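Long-range contacts in glycoside hydrolase family protein (Novosphingobium sp. PP1Y, PDB 6Q2F), which acts as an alpha-L-rhamnosidase, a glycoside hydrolase expected to split the bond between a terminal alpha-L-rhamnose and the rest of its substrate: residues 274-279 / 307-312; 316-321 / 379-384; 986-991 / 1031-1036; 1049-1054 / 1134-1139. All blocks are in the same frame, centred on the assembly; numbering follows the deposited sequence.

From the N terminus, contact 1 comes first, closing a loop of 27 residues between 274-279 and 307-312, which lie on strands 268-277 and 303-308, and tying together the two sheets of a beta sandwich. Contact 2 then closes a longer excursion, setting the segment 379-384 against the edge strand 316-325 of the same sandwich; the two contacts touch. Far along the chain, contact 3 joins the two sheets of a second sandwich of the same strand order, and contact 4 pairs strands 1047-1055 and 1131-1140 inside its four-stranded sheet. These also touch, while contacts 1 and 3 lie about 73 Å apart between centres, on opposite sides of the chain's centre. All four follow in series; none nests or crosses.

Contact 1: 274-279 / 307-312; sequences ATVFVP and KALELS
The backbones of 276-278 and 309-312 pass each other without a hydrogen bond, their closest CA atoms, those of Phe277 and Leu311, being 7.2 Å apart, so side chains carry nearly all of the contact. Val276 stands between two leucines. Its CG2 methyl, placed beside its own backbone N and anti to the carbonyl carbon, meets CD2 of Leu309 at 3.6 Å, the two side chains crossing at about a right angle. The other branch, CG1, reaches Leu311 CD2 at 4.0 Å. Leu311 divides its methyls between neighbours, since its CD1 lies 3.9 Å from CG2 of Val278. This is the packing of a beta sandwich: 268-277 is an inner strand of the four-stranded sheet, and 307-312 takes in the end of 303-308, the outermost strand of the six-stranded one, and the chain just after it. Alternation along the strand, kept up one residue past its end, turns Val276 and Val278 toward 307-312, where compact branched side chains fit against the longer leucines; Leu294, Thr316 and Ile318 also touch Leu309. Phe277 starts out away from 307-312, yet its large ring swings back, CG anti to the backbone N (chi1 -177°), until CE1 is 3.5 Å from Ser312 O, which approaches obliquely. One ring face carries Pro279 N, 3.8 Å above its plane. Ser312 has a short side chain whose OG hydrogen-bonds to Val314 O.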
loop_
_atom_site.group_PDB
_atom_site.type_symbol
_atom_site.label_atom_id
_atom_site.label_comp_id
_atom_site.label_asym_id
_atom_site.label_seq_id
_atom_site.Cartn_x
_atom_site.Cartn_y
_atom_site.Cartn_z
ATOM N N ALA A 274 -15.460 -22.529 -23.006
ATOM C CA ALA A 274 -16.626 -22.369 -22.191
ATOM C C ALA A 274 -16.650 -21.060 -21.435
ATOM O O ALA A 274 -15.650 -20.611 -20.968
ATOM C CB ALA A 274 -16.673 -23.492 -21.203
ATOM N N THR A 275 -17.821 -20.480 -21.279
ATOM C CA THR A 275 -17.986 -19.266 -20.493
ATOM C C THR A 275 -18.965 -19.542 -19.359
ATOM O O THR A 275 -20.028 -20.136 -19.582
ATOM C CB THR A 275 -18.482 -18.098 -21.358
ATOM O OG1 THR A 275 -17.569 -17.886 -22.440
ATOM C CG2 THR A 275 -18.573 -16.832 -20.530
ATOM N N VAL A 276 -18.609 -19.117 -18.147
ATOM C CA VAL A 276 -19.436 -19.322 -16.966
ATOM C C VAL A 276 -19.593 -17.998 -16.230
ATOM O O VAL A 276 -18.649 -17.206 -16.155
ATOM C CB VAL A 276 -18.822 -20.393 -16.040
ATOM C CG1 VAL A 276 -19.590 -20.486 -14.744
ATOM C CG2 VAL A 276 -18.815 -21.739 -16.734
ATOM N N PHE A 277 -20.787 -17.750 -15.691
ATOM C CA PHE A 277 -20.949 -16.690 -14.704
ATOM C C PHE A 277 -21.899 -17.137 -13.605
ATOM O O PHE A 277 -23.009 -17.609 -13.875
ATOM C CB PHE A 277 -21.452 -15.384 -15.320
ATOM C CG PHE A 277 -21.560 -14.265 -14.323
ATOM C CD1 PHE A 277 -20.431 -13.787 -13.673
ATOM C CD2 PHE A 277 -22.789 -13.701 -14.023
ATOM C CE1 PHE A 277 -20.527 -12.756 -12.743
ATOM C CE2 PHE A 277 -22.896 -12.675 -13.096
ATOM C CZ PHE A 277 -21.764 -12.198 -12.457
ATOM N N VAL A 278 -21.444 -16.982 -12.366
ATOM C CA VAL A 278 -22.215 -17.210 -11.155
ATOM C C VAL A 278 -22.410 -15.852 -10.486
ATOM O O VAL A 278 -21.434 -15.264 -9.995
ATOM C CB VAL A 278 -21.505 -18.194 -10.216
ATOM C CG1 VAL A 278 -22.300 -18.369 -8.915
ATOM C CG2 VAL A 278 -21.282 -19.521 -10.918
ATOM N N PRO A 279 -23.624 -15.304 -10.467
ATOM C CA PRO A 279 -23.836 -14.001 -9.824
ATOM C C PRO A 279 -23.407 -14.032 -8.368
ATOM O O PRO A 279 -23.373 -15.087 -7.732
ATOM C CB PRO A 279 -25.345 -13.782 -9.959
ATOM C CG PRO A 279 -25.725 -14.586 -11.154
ATOM C CD PRO A 279 -24.829 -15.792 -11.153
ATOM N N LYS A 307 -10.341 -28.322 -17.424
ATOM C CA LYS A 307 -9.678 -27.122 -16.934
ATOM C C LYS A 307 -10.531 -26.530 -15.822
ATOM O O LYS A 307 -11.749 -26.711 -15.803
ATOM C CB LYS A 307 -9.479 -26.087 -18.055
ATOM C CG LYS A 307 -8.621 -24.883 -17.668
ATOM C CD LYS A 307 -8.465 -23.927 -18.832
ATOM C CE LYS A 307 -7.070 -23.335 -18.891
ATOM N NZ LYS A 307 -6.825 -22.760 -20.239
ATOM N N ALA A 308 -9.878 -25.835 -14.898
ATOM C CA ALA A 308 -10.580 -25.139 -13.831
ATOM C C ALA A 308 -10.942 -23.724 -14.267
ATOM O O ALA A 308 -10.354 -23.162 -15.194
ATOM C CB ALA A 308 -9.736 -25.095 -12.555
ATOM N N LEU A 309 -11.927 -23.151 -13.579
ATOM C CA LEU A 309 -12.410 -21.803 -13.860
ATOM C C LEU A 309 -12.406 -21.008 -12.564
ATOM O O LEU A 309 -13.228 -21.267 -11.679
ATOM C CB LEU A 309 -13.822 -21.825 -14.453
ATOM C CG LEU A 309 -14.072 -22.496 -15.804
ATOM C CD1 LEU A 309 -14.352 -23.979 -15.644
ATOM C CD2 LEU A 309 -15.216 -21.812 -16.529
ATOM N N GLU A 310 -11.496 -20.039 -12.448
ATOM C CA GLU A 310 -11.622 -19.066 -11.370
ATOM C C GLU A 310 -12.824 -18.181 -11.651
ATOM O O GLU A 310 -12.970 -17.647 -12.756
ATOM C CB GLU A 310 -10.363 -18.214 -11.233
ATOM C CG GLU A 310 -9.362 -18.722 -10.203
ATOM C CD GLU A 310 -8.413 -17.630 -9.731
ATOM O OE1 GLU A 310 -8.858 -16.726 -8.989
ATOM O OE2 GLU A 310 -7.223 -17.672 -10.111
ATOM N N LEU A 311 -13.697 -18.043 -10.658
ATOM C CA LEU A 311 -14.926 -17.281 -10.799
ATOM C C LEU A 311 -14.775 -15.917 -10.145
ATOM O O LEU A 311 -13.945 -15.719 -9.251
ATOM C CB LEU A 311 -16.104 -18.035 -10.187
ATOM C CG LEU A 311 -16.357 -19.379 -10.868
ATOM C CD1 LEU A 311 -17.515 -20.119 -10.203
ATOM C CD2 LEU A 311 -16.605 -19.181 -12.367
ATOM N N SER A 312 -15.542 -14.955 -10.604
ATOM C CA SER A 312 -15.449 -13.618 -10.103
ATOM C C SER A 312 -16.698 -12.867 -10.394
ATOM O O SER A 312 -17.666 -13.430 -10.804
ATOM C CB SER A 312 -14.282 -12.904 -10.768
ATOM O OG SER A 312 -14.568 -12.564 -12.095
#

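Contact 2: 316-321 / 379-384; sequences TTISFA and VDRYET
Backbone to backbone, Arg381 N donates to Thr317 O at 2.7 Å, a bent bond whose donor sits above the carbonyl plane. Carboxylates supply the other bonds across the contact. Glu383 uses both oxygens on one residue: OE1 takes Thr317 N at 2.8 Å from its syn side, and OE2 meets Thr317 OG1, very closely as modelled. A bend at chi2 (98°) turns this carboxylate back toward the strand, and Thr317 OG1 is further hydrogen-bonded to Thr275 OG1. Asp380 OD1 accepts Ser319 N at 3.0 Å on its anti side. Strand 316-325 is the edge of its four-stranded sheet: Thr316 and Ile318 pair with strand 268-277, while the outward backbone groups of Thr317 and the N-H of Ser319 are met by 379-384, in which Arg381 is the N-cap of the short helix 382-385; Ser319 OG turns to Ser273. Ion pairs reinforce Asp380. Its OD2 offers the syn lone pair to Arg381 NH2 at 2.7 Å, nearly in the guanidinium plane, while OD1 is salt-bridged to Lys307. With an alanine in place of Asp380, Ser319 N would probably be left without its acceptor and Lys307 and Arg381 without the charge they share. The remaining contacts are van der Waals: Tyr382 CE2 lies 3.3 Å from Thr317 OG1, which approaches the ring obliquely, and the carboxylate carbon CD of Glu383 lies over one ring face, toward the rim.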
loop_
_atom_site.group_PDB
_atom_site.type_symbol
_atom_site.label_atom_id
_atom_site.label_comp_id
_atom_site.label_asym_id
_atom_site.label_seq_id
_atom_site.Cartn_x
_atom_site.Cartn_y
_atom_site.Cartn_z
ATOM N N THR A 316 -16.220 -15.792 -16.705
ATOM C CA THR A 316 -14.927 -16.435 -16.911
ATOM C C THR A 316 -15.002 -17.280 -18.171
ATOM O O THR A 316 -15.856 -18.164 -18.278
ATOM C CB THR A 316 -14.532 -17.307 -15.716
ATOM O OG1 THR A 316 -14.360 -16.487 -14.553
ATOM C CG2 THR A 316 -13.232 -18.033 -16.005
ATOM N N THR A 317 -14.115 -17.007 -19.120
ATOM C CA THR A 317 -14.020 -17.781 -20.346
ATOM C C THR A 317 -12.706 -18.546 -20.340
ATOM O O THR A 317 -11.664 -17.980 -20.012
ATOM C CB THR A 317 -14.105 -16.866 -21.565
ATOM O OG1 THR A 317 -15.368 -16.183 -21.546
ATOM C CG2 THR A 317 -13.980 -17.673 -22.843
ATOM N N ILE A 318 -12.765 -19.835 -20.660
ATOM C CA ILE A 318 -11.579 -20.664 -20.799
ATOM C C ILE A 318 -11.666 -21.337 -22.150
ATOM O O ILE A 318 -12.760 -21.591 -22.656
ATOM C CB ILE A 318 -11.447 -21.722 -19.683
ATOM C CG1 ILE A 318 -12.699 -22.597 -19.639
ATOM C CG2 ILE A 318 -11.163 -21.058 -18.330
ATOM C CD1 ILE A 318 -12.543 -23.833 -18.775
ATOM N N SER A 319 -10.505 -21.627 -22.734
ATOM C CA SER A 319 -10.418 -22.328 -24.003
ATOM C C SER A 319 -9.401 -23.451 -23.871
ATOM O O SER A 319 -8.482 -23.382 -23.051
ATOM C CB SER A 319 -10.022 -21.381 -25.139
ATOM O OG SER A 319 -10.088 -22.048 -26.384
ATOM N N PHE A 320 -9.557 -24.483 -24.699
ATOM C CA PHE A 320 -8.753 -25.684 -24.526
ATOM C C PHE A 320 -8.698 -26.458 -25.834
ATOM O O PHE A 320 -9.411 -26.151 -26.793
ATOM C CB PHE A 320 -9.322 -26.557 -23.408
ATOM C CG PHE A 320 -10.819 -26.487 -23.300
ATOM C CD1 PHE A 320 -11.623 -27.248 -24.128
ATOM C CD2 PHE A 320 -11.420 -25.647 -22.378
ATOM C CE1 PHE A 320 -12.999 -27.178 -24.036
ATOM C CE2 PHE A 320 -12.791 -25.571 -22.283
ATOM C CZ PHE A 320 -13.583 -26.340 -23.111
ATOM N N ALA A 321 -7.828 -27.463 -25.857
ATOM C CA ALA A 321 -7.837 -28.425 -26.946
ATOM C C ALA A 321 -9.202 -29.110 -27.007
ATOM O O ALA A 321 -9.807 -29.370 -25.959
ATOM C CB ALA A 321 -6.724 -29.457 -26.754
ATOM N N VAL A 379 -10.387 -16.472 -26.948
ATOM C CA VAL A 379 -9.258 -16.032 -26.143
ATOM C C VAL A 379 -9.409 -16.605 -24.744
ATOM O O VAL A 379 -10.394 -16.336 -24.044
ATOM C CB VAL A 379 -9.157 -14.509 -26.115
ATOM C CG1 VAL A 379 -8.092 -14.086 -25.102
ATOM C CG2 VAL A 379 -8.818 -13.981 -27.513
ATOM N N ASP A 380 -8.441 -17.418 -24.337
ATOM C CA ASP A 380 -8.493 -18.021 -23.018
ATOM C C ASP A 380 -8.400 -16.943 -21.944
ATOM O O ASP A 380 -7.491 -16.110 -21.964
ATOM C CB ASP A 380 -7.363 -19.036 -22.868
ATOM C CG ASP A 380 -7.353 -19.678 -21.512
ATOM O OD1 ASP A 380 -8.425 -20.172 -21.097
ATOM O OD2 ASP A 380 -6.293 -19.668 -20.852
ATOM N N ARG A 381 -9.368 -16.949 -21.028
ATOM C CA ARG A 381 -9.439 -15.991 -19.925
ATOM C C ARG A 381 -9.347 -14.547 -20.413
ATOM O O ARG A 381 -8.614 -13.718 -19.856
ATOM C CB ARG A 381 -8.380 -16.303 -18.865
ATOM C CG ARG A 381 -8.970 -17.179 -17.754
ATOM C CD ARG A 381 -7.926 -17.961 -17.049
ATOM N NE ARG A 381 -7.194 -18.833 -17.956
ATOM C CZ ARG A 381 -6.186 -19.594 -17.550
ATOM N NH1 ARG A 381 -5.833 -19.563 -16.270
ATOM N NH2 ARG A 381 -5.535 -20.376 -18.402
ATOM N N TYR A 382 -10.150 -14.233 -21.442
ATOM C CA TYR A 382 -10.081 -12.905 -22.047
ATOM C C TYR A 382 -10.585 -11.830 -21.094
ATOM O O TYR A 382 -10.079 -10.703 -21.107
ATOM C CB TYR A 382 -10.858 -12.870 -23.371
ATOM C CG TYR A 382 -12.342 -12.568 -23.268
ATOM C CD1 TYR A 382 -12.809 -11.254 -23.249
ATOM C CD2 TYR A 382 -13.275 -13.594 -23.192
ATOM C CE1 TYR A 382 -14.159 -10.974 -23.143
ATOM C CE2 TYR A 382 -14.626 -13.326 -23.097
ATOM C CZ TYR A 382 -15.065 -12.013 -23.075
ATOM O OH TYR A 382 -16.417 -11.746 -22.975
ATOM N N GLU A 383 -11.593 -12.149 -20.269
ATOM C CA GLU A 383 -12.139 -11.144 -19.361
ATOM C C GLU A 383 -11.045 -10.538 -18.487
ATOM O O GLU A 383 -10.951 -9.312 -18.357
ATOM C CB GLU A 383 -13.253 -11.744 -18.497
ATOM C CG GLU A 383 -14.485 -12.213 -19.292
ATOM C CD GLU A 383 -14.453 -13.694 -19.554
ATOM O OE1 GLU A 383 -13.370 -14.284 -19.371
ATOM O OE2 GLU A 383 -15.485 -14.279 -19.945
ATOM N N THR A 384 -10.195 -11.378 -17.883
ATOM C CA THR A 384 -9.141 -10.816 -17.042
ATOM C C THR A 384 -8.046 -10.174 -17.889
ATOM O O THR A 384 -7.532 -9.110 -17.532
ATOM C CB THR A 384 -8.566 -11.868 -16.075
ATOM O OG1 THR A 384 -7.515 -11.280 -15.290
ATOM C CG2 THR A 384 -8.030 -13.076 -16.787
#

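Contact 3: 986-991 / 1031-1036; sequences ATLDGA and YSRNFR
The guanidinium of Arg1033 has CB of Leu988 over one face, 3.9 Å above its plane and toward the rim, and the carbonyl of Asp989 at its edge. It links the six-stranded sheet of a beta sandwich, where Arg1033 sits on strand 1028-1037, to the connection between the two sheets: 986-987 end the outermost strand, 983-987, of the four-stranded sheet, and 988-991 lead on to strand 992-996 of the six-stranded one. NH2 donates to Asp989 O at 2.7 Å, nearly in the guanidinium plane and almost straight (167°); NE adds a weak bond to the same oxygen. An extended chain, with CG anti to the backbone N (chi1 -165°), carries the group this far, and the guanidinium also makes a cation-pi contact with Trp992. A leucine in its place would probably leave Asp989 O without these donors and Trp992 without its cation. Leu988 centres an inverse gamma turn that bends the chain here. Gly990 follows with a positive phi of 88°, at which a side chain would press on the carbonyl O of Asp989. Deeper in, Leu1138 and Leu1090 touch both Leu988 and Phe1035. Leu988 CD1 approaches the Phe1035 ring obliquely, and its CD2 rests 4.0 Å from Phe1035 CB.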
loop_
_atom_site.group_PDB
_atom_site.type_symbol
_atom_site.label_atom_id
_atom_site.label_comp_id
_atom_site.label_asym_id
_atom_site.label_seq_id
_atom_site.Cartn_x
_atom_site.Cartn_y
_atom_site.Cartn_z
ATOM N N ALA A 986 21.019 1.624 45.433
ATOM C CA ALA A 986 19.893 1.507 46.342
ATOM C C ALA A 986 18.682 1.043 45.550
ATOM O O ALA A 986 18.610 1.222 44.328
ATOM C CB ALA A 986 19.594 2.833 47.048
ATOM N N THR A 987 17.744 0.426 46.262
ATOM C CA THR A 987 16.417 0.145 45.741
ATOM C C THR A 987 15.451 1.082 46.443
ATOM O O THR A 987 15.407 1.121 47.678
ATOM C CB THR A 987 16.020 -1.312 45.972
ATOM O OG1 THR A 987 16.817 -2.166 45.142
ATOM C CG2 THR A 987 14.538 -1.516 45.649
ATOM N N LEU A 988 14.676 1.841 45.696
ATOM C CA LEU A 988 13.734 2.729 46.318
ATOM C C LEU A 988 12.466 1.973 46.631
ATOM O O LEU A 988 11.476 2.131 45.983
ATOM C CB LEU A 988 13.439 3.911 45.437
ATOM C CG LEU A 988 14.661 4.710 45.071
ATOM C CD1 LEU A 988 14.270 6.036 44.509
ATOM C CD2 LEU A 988 15.564 4.921 46.254
ATOM N N ASP A 989 12.549 1.128 47.638
ATOM C CA ASP A 989 11.454 0.331 48.135
ATOM C C ASP A 989 10.829 1.204 49.199
ATOM O O ASP A 989 11.126 2.379 49.255
ATOM C CB ASP A 989 11.958 -0.965 48.737
ATOM C CG ASP A 989 13.027 -0.747 49.773
ATOM O OD1 ASP A 989 13.361 0.390 50.059
ATOM O OD2 ASP A 989 13.535 -1.718 50.306
ATOM N N GLY A 990 9.973 0.652 50.034
ATOM C CA GLY A 990 9.352 1.463 51.046
ATOM C C GLY A 990 8.093 2.118 50.550
ATOM O O GLY A 990 7.526 1.703 49.564
ATOM N N ALA A 991 7.668 3.138 51.266
ATOM C CA ALA A 991 6.392 3.800 51.015
ATOM C C ALA A 991 6.470 4.831 49.894
ATOM O O ALA A 991 7.452 5.561 49.767
ATOM C CB ALA A 991 5.885 4.477 52.289
ATOM N N TYR A 1031 3.472 9.506 41.403
ATOM C CA TYR A 1031 4.143 8.878 42.530
ATOM C C TYR A 1031 5.170 9.831 43.123
ATOM O O TYR A 1031 5.901 10.509 42.396
ATOM C CB TYR A 1031 4.830 7.585 42.106
ATOM C CG TYR A 1031 3.919 6.431 41.751
ATOM C CD1 TYR A 1031 3.185 6.424 40.557
ATOM C CD2 TYR A 1031 3.841 5.311 42.572
ATOM C CE1 TYR A 1031 2.365 5.349 40.220
ATOM C CE2 TYR A 1031 3.035 4.231 42.232
ATOM C CZ TYR A 1031 2.300 4.255 41.057
ATOM O OH TYR A 1031 1.507 3.189 40.715
ATOM N N SER A 1032 5.252 9.834 44.448
ATOM C CA SER A 1032 5.947 10.857 45.221
ATOM C C SER A 1032 6.733 10.177 46.324
ATOM O O SER A 1032 6.233 9.239 46.954
ATOM C CB SER A 1032 4.955 11.853 45.842
ATOM O OG SER A 1032 5.613 12.823 46.632
ATOM N N ARG A 1033 7.939 10.682 46.581
ATOM C CA ARG A 1033 8.869 10.068 47.521
ATOM C C ARG A 1033 10.103 10.955 47.603
ATOM O O ARG A 1033 10.379 11.746 46.690
ATOM C CB ARG A 1033 9.257 8.665 47.032
ATOM C CG ARG A 1033 9.921 7.764 48.030
ATOM C CD ARG A 1033 10.562 6.603 47.276
ATOM N NE ARG A 1033 11.055 5.542 48.150
ATOM C CZ ARG A 1033 12.110 5.665 48.942
ATOM N NH1 ARG A 1033 12.769 6.812 48.990
ATOM N NH2 ARG A 1033 12.505 4.648 49.694
ATOM N N ASN A 1034 10.842 10.813 48.704
ATOM C CA ASN A 1034 12.194 11.343 48.851
ATOM C C ASN A 1034 13.206 10.206 48.808
ATOM O O ASN A 1034 12.864 9.038 49.001
ATOM C CB ASN A 1034 12.359 12.108 50.171
ATOM C CG ASN A 1034 11.547 13.374 50.201
ATOM O OD1 ASN A 1034 11.533 14.130 49.229
ATOM N ND2 ASN A 1034 10.841 13.603 51.293
ATOM N N PHE A 1035 14.466 10.565 48.558
ATOM C CA PHE A 1035 15.541 9.588 48.544
ATOM C C PHE A 1035 16.871 10.304 48.743
ATOM O O PHE A 1035 17.026 11.468 48.369
ATOM C CB PHE A 1035 15.532 8.763 47.245
ATOM C CG PHE A 1035 15.918 9.524 46.006
ATOM C CD1 PHE A 1035 15.004 10.329 45.352
ATOM C CD2 PHE A 1035 17.184 9.384 45.463
ATOM C CE1 PHE A 1035 15.350 11.007 44.186
ATOM C CE2 PHE A 1035 17.540 10.052 44.285
ATOM C CZ PHE A 1035 16.621 10.871 43.657
ATOM N N ARG A 1036 17.818 9.597 49.353
ATOM C CA ARG A 1036 19.110 10.160 49.722
ATOM C C ARG A 1036 20.169 9.810 48.684
ATOM O O ARG A 1036 20.192 8.699 48.146
ATOM C CB ARG A 1036 19.565 9.686 51.117
ATOM C CG ARG A 1036 21.076 9.860 51.379
ATOM C CD ARG A 1036 21.472 10.104 52.866
ATOM N NE ARG A 1036 22.165 8.984 53.495
ATOM C CZ ARG A 1036 23.419 8.997 53.952
ATOM N NH1 ARG A 1036 24.190 10.071 53.868
ATOM N NH2 ARG A 1036 23.905 7.916 54.518
#

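Contact 4: 1049-1054 / 1134-1139; sequences LDLGRV and GPVRLI
An antiparallel ladder joins Leu1049 and Asp1050 to Leu1138 and Arg1137, linking strands 1047-1055 and 1131-1140, the inner pair in the four-stranded sheet of a galactose-binding-like beta sandwich. Asp1050 and Arg1137 form a hydrogen-bonded pair, Asp1050 N to Arg1137 O at 2.8 Å and Arg1137 N to Asp1050 O at 2.7 Å. Regular pairing then breaks off and resumes at Arg1053 and Gly1134, again a hydrogen-bonded pair. Across the break, Asp1050 OD1 accepts Gly1052 N at 2.9 Å, making an Asx turn, while the opposing strand bends through the cis peptide before Pro1135. Gly1052 suits this place because a side chain on it would collide with Gly1134 C and Pro1135 O; both Gly1052 and Gly1134 have a positive phi, which a residue without a side chain adopts readily. A water bridges the polar side, within hydrogen-bonding distance of Asp1050 OD1 and Pro1135 O and weakly bound by Arg1137 NE. Asp1050 OD2 lies near the edge of the Arg1137 guanidinium, beyond salt-bridge range, and has a long, weak ion pair with Arg1076. On the other face the residues are apolar. Leu1049, with CG anti to its N (chi1 -180°), sends CD1 to Val1136 CG1 at 3.6 Å and, tightly, to Leu1138 CD1 at 3.5 Å. Leu1051 lies alongside Val1136. Back on the face of Asp1050, Ile1139 places its CD1 methyl 3.8 Å from Asp1050 CB.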
loop_
_atom_site.group_PDB
_atom_site.type_symbol
_atom_site.label_atom_id
_atom_site.label_comp_id
_atom_site.label_asym_id
_atom_site.label_seq_id
_atom_site.Cartn_x
_atom_site.Cartn_y
_atom_site.Cartn_z
ATOM N N LEU A 1049 18.421 6.217 37.168
ATOM C CA LEU A 1049 17.212 5.761 37.837
ATOM C C LEU A 1049 16.557 4.714 36.946
ATOM O O LEU A 1049 16.129 5.026 35.827
ATOM C CB LEU A 1049 16.252 6.922 38.085
ATOM C CG LEU A 1049 14.941 6.577 38.791
ATOM C CD1 LEU A 1049 15.196 6.345 40.268
ATOM C CD2 LEU A 1049 13.936 7.697 38.611
ATOM N N ASP A 1050 16.494 3.476 37.422
ATOM C CA ASP A 1050 15.838 2.410 36.680
ATOM C C ASP A 1050 14.495 2.136 37.337
ATOM O O ASP A 1050 14.442 1.824 38.526
ATOM C CB ASP A 1050 16.692 1.144 36.651
ATOM C CG ASP A 1050 16.181 0.137 35.652
ATOM O OD1 ASP A 1050 15.022 -0.306 35.803
ATOM O OD2 ASP A 1050 16.918 -0.198 34.705
ATOM N N LEU A 1051 13.418 2.256 36.564
ATOM C CA LEU A 1051 12.068 2.142 37.105
ATOM C C LEU A 1051 11.529 0.720 37.115
ATOM O O LEU A 1051 10.435 0.499 37.642
ATOM C CB LEU A 1051 11.092 3.008 36.313
ATOM C CG LEU A 1051 11.367 4.502 36.277
ATOM C CD1 LEU A 1051 10.264 5.171 35.490
ATOM C CD2 LEU A 1051 11.438 5.066 37.691
ATOM N N GLY A 1052 12.246 -0.241 36.541
ATOM C CA GLY A 1052 11.690 -1.584 36.461
ATOM C C GLY A 1052 10.488 -1.624 35.534
ATOM O O GLY A 1052 10.463 -0.980 34.484
ATOM N N ARG A 1053 9.476 -2.391 35.918
ATOM C CA ARG A 1053 8.271 -2.481 35.108
ATOM C C ARG A 1053 7.442 -1.222 35.303
ATOM O O ARG A 1053 7.244 -0.772 36.436
ATOM C CB ARG A 1053 7.466 -3.724 35.485
ATOM C CG ARG A 1053 8.135 -5.044 35.108
ATOM C CD ARG A 1053 7.176 -6.204 35.347
ATOM N NE ARG A 1053 7.822 -7.297 36.068
ATOM C CZ ARG A 1053 8.061 -8.507 35.563
ATOM N NH1 ARG A 1053 7.681 -8.806 34.327
ATOM N NH2 ARG A 1053 8.670 -9.428 36.306
ATOM N N VAL A 1054 6.964 -0.664 34.205
ATOM C CA VAL A 1054 6.164 0.540 34.196
ATOM C C VAL A 1054 5.000 0.363 33.246
ATOM O O VAL A 1054 5.186 -0.026 32.142
ATOM C CB VAL A 1054 6.965 1.746 33.708
ATOM C CG1 VAL A 1054 6.093 2.975 33.606
ATOM C CG2 VAL A 1054 8.142 2.036 34.584
ATOM N N GLY A 1134 7.920 -1.241 39.327
ATOM C CA GLY A 1134 9.263 -1.430 39.839
ATOM C C GLY A 1134 9.916 -2.780 39.586
ATOM O O GLY A 1134 9.492 -3.534 38.705
ATOM N N PRO A 1135 10.975 -3.093 40.356
ATOM C CA PRO A 1135 11.519 -2.240 41.417
ATOM C C PRO A 1135 12.240 -1.004 40.867
ATOM O O PRO A 1135 12.732 -1.012 39.727
ATOM C CB PRO A 1135 12.497 -3.170 42.140
ATOM C CG PRO A 1135 13.000 -4.068 41.047
ATOM C CD PRO A 1135 11.844 -4.251 40.080
ATOM N N VAL A 1136 12.260 0.060 41.661
ATOM C CA VAL A 1136 12.914 1.309 41.296
ATOM C C VAL A 1136 14.301 1.303 41.926
ATOM O O VAL A 1136 14.433 1.194 43.154
ATOM C CB VAL A 1136 12.101 2.528 41.758
ATOM C CG1 VAL A 1136 12.795 3.810 41.315
ATOM C CG2 VAL A 1136 10.660 2.467 41.213
ATOM N N ARG A 1137 15.334 1.433 41.093
ATOM C CA ARG A 1137 16.708 1.284 41.549
ATOM C C ARG A 1137 17.561 2.459 41.098
ATOM O O ARG A 1137 17.367 3.006 40.004
ATOM C CB ARG A 1137 17.322 -0.013 41.033
ATOM C CG ARG A 1137 16.558 -1.247 41.428
ATOM C CD ARG A 1137 17.302 -2.465 40.957
ATOM N NE ARG A 1137 17.565 -2.375 39.533
ATOM C CZ ARG A 1137 18.353 -3.207 38.868
ATOM N NH1 ARG A 1137 18.952 -4.200 39.514
ATOM N NH2 ARG A 1137 18.534 -3.046 37.565
ATOM N N LEU A 1138 18.487 2.853 41.963
ATOM C CA LEU A 1138 19.547 3.783 41.613
ATOM C C LEU A 1138 20.769 2.974 41.222
ATOM O O LEU A 1138 21.145 2.026 41.919
ATOM C CB LEU A 1138 19.889 4.706 42.785
ATOM C CG LEU A 1138 19.079 5.991 42.977
ATOM C CD1 LEU A 1138 17.633 5.776 42.659
ATOM C CD2 LEU A 1138 19.222 6.480 44.402
ATOM N N ILE A 1139 21.387 3.349 40.101
ATOM C CA ILE A 1139 22.478 2.583 39.512
ATOM C C ILE A 1139 23.609 3.527 39.121
ATOM O O ILE A 1139 23.390 4.495 38.382
ATOM C CB ILE A 1139 21.997 1.787 38.287
ATOM C CG1 ILE A 1139 20.925 0.765 38.679
ATOM C CG2 ILE A 1139 23.169 1.089 37.629
ATOM C CD1 ILE A 1139 20.285 0.105 37.447
HETATM O O HOH W 1 14.863 -1.435 38.265
#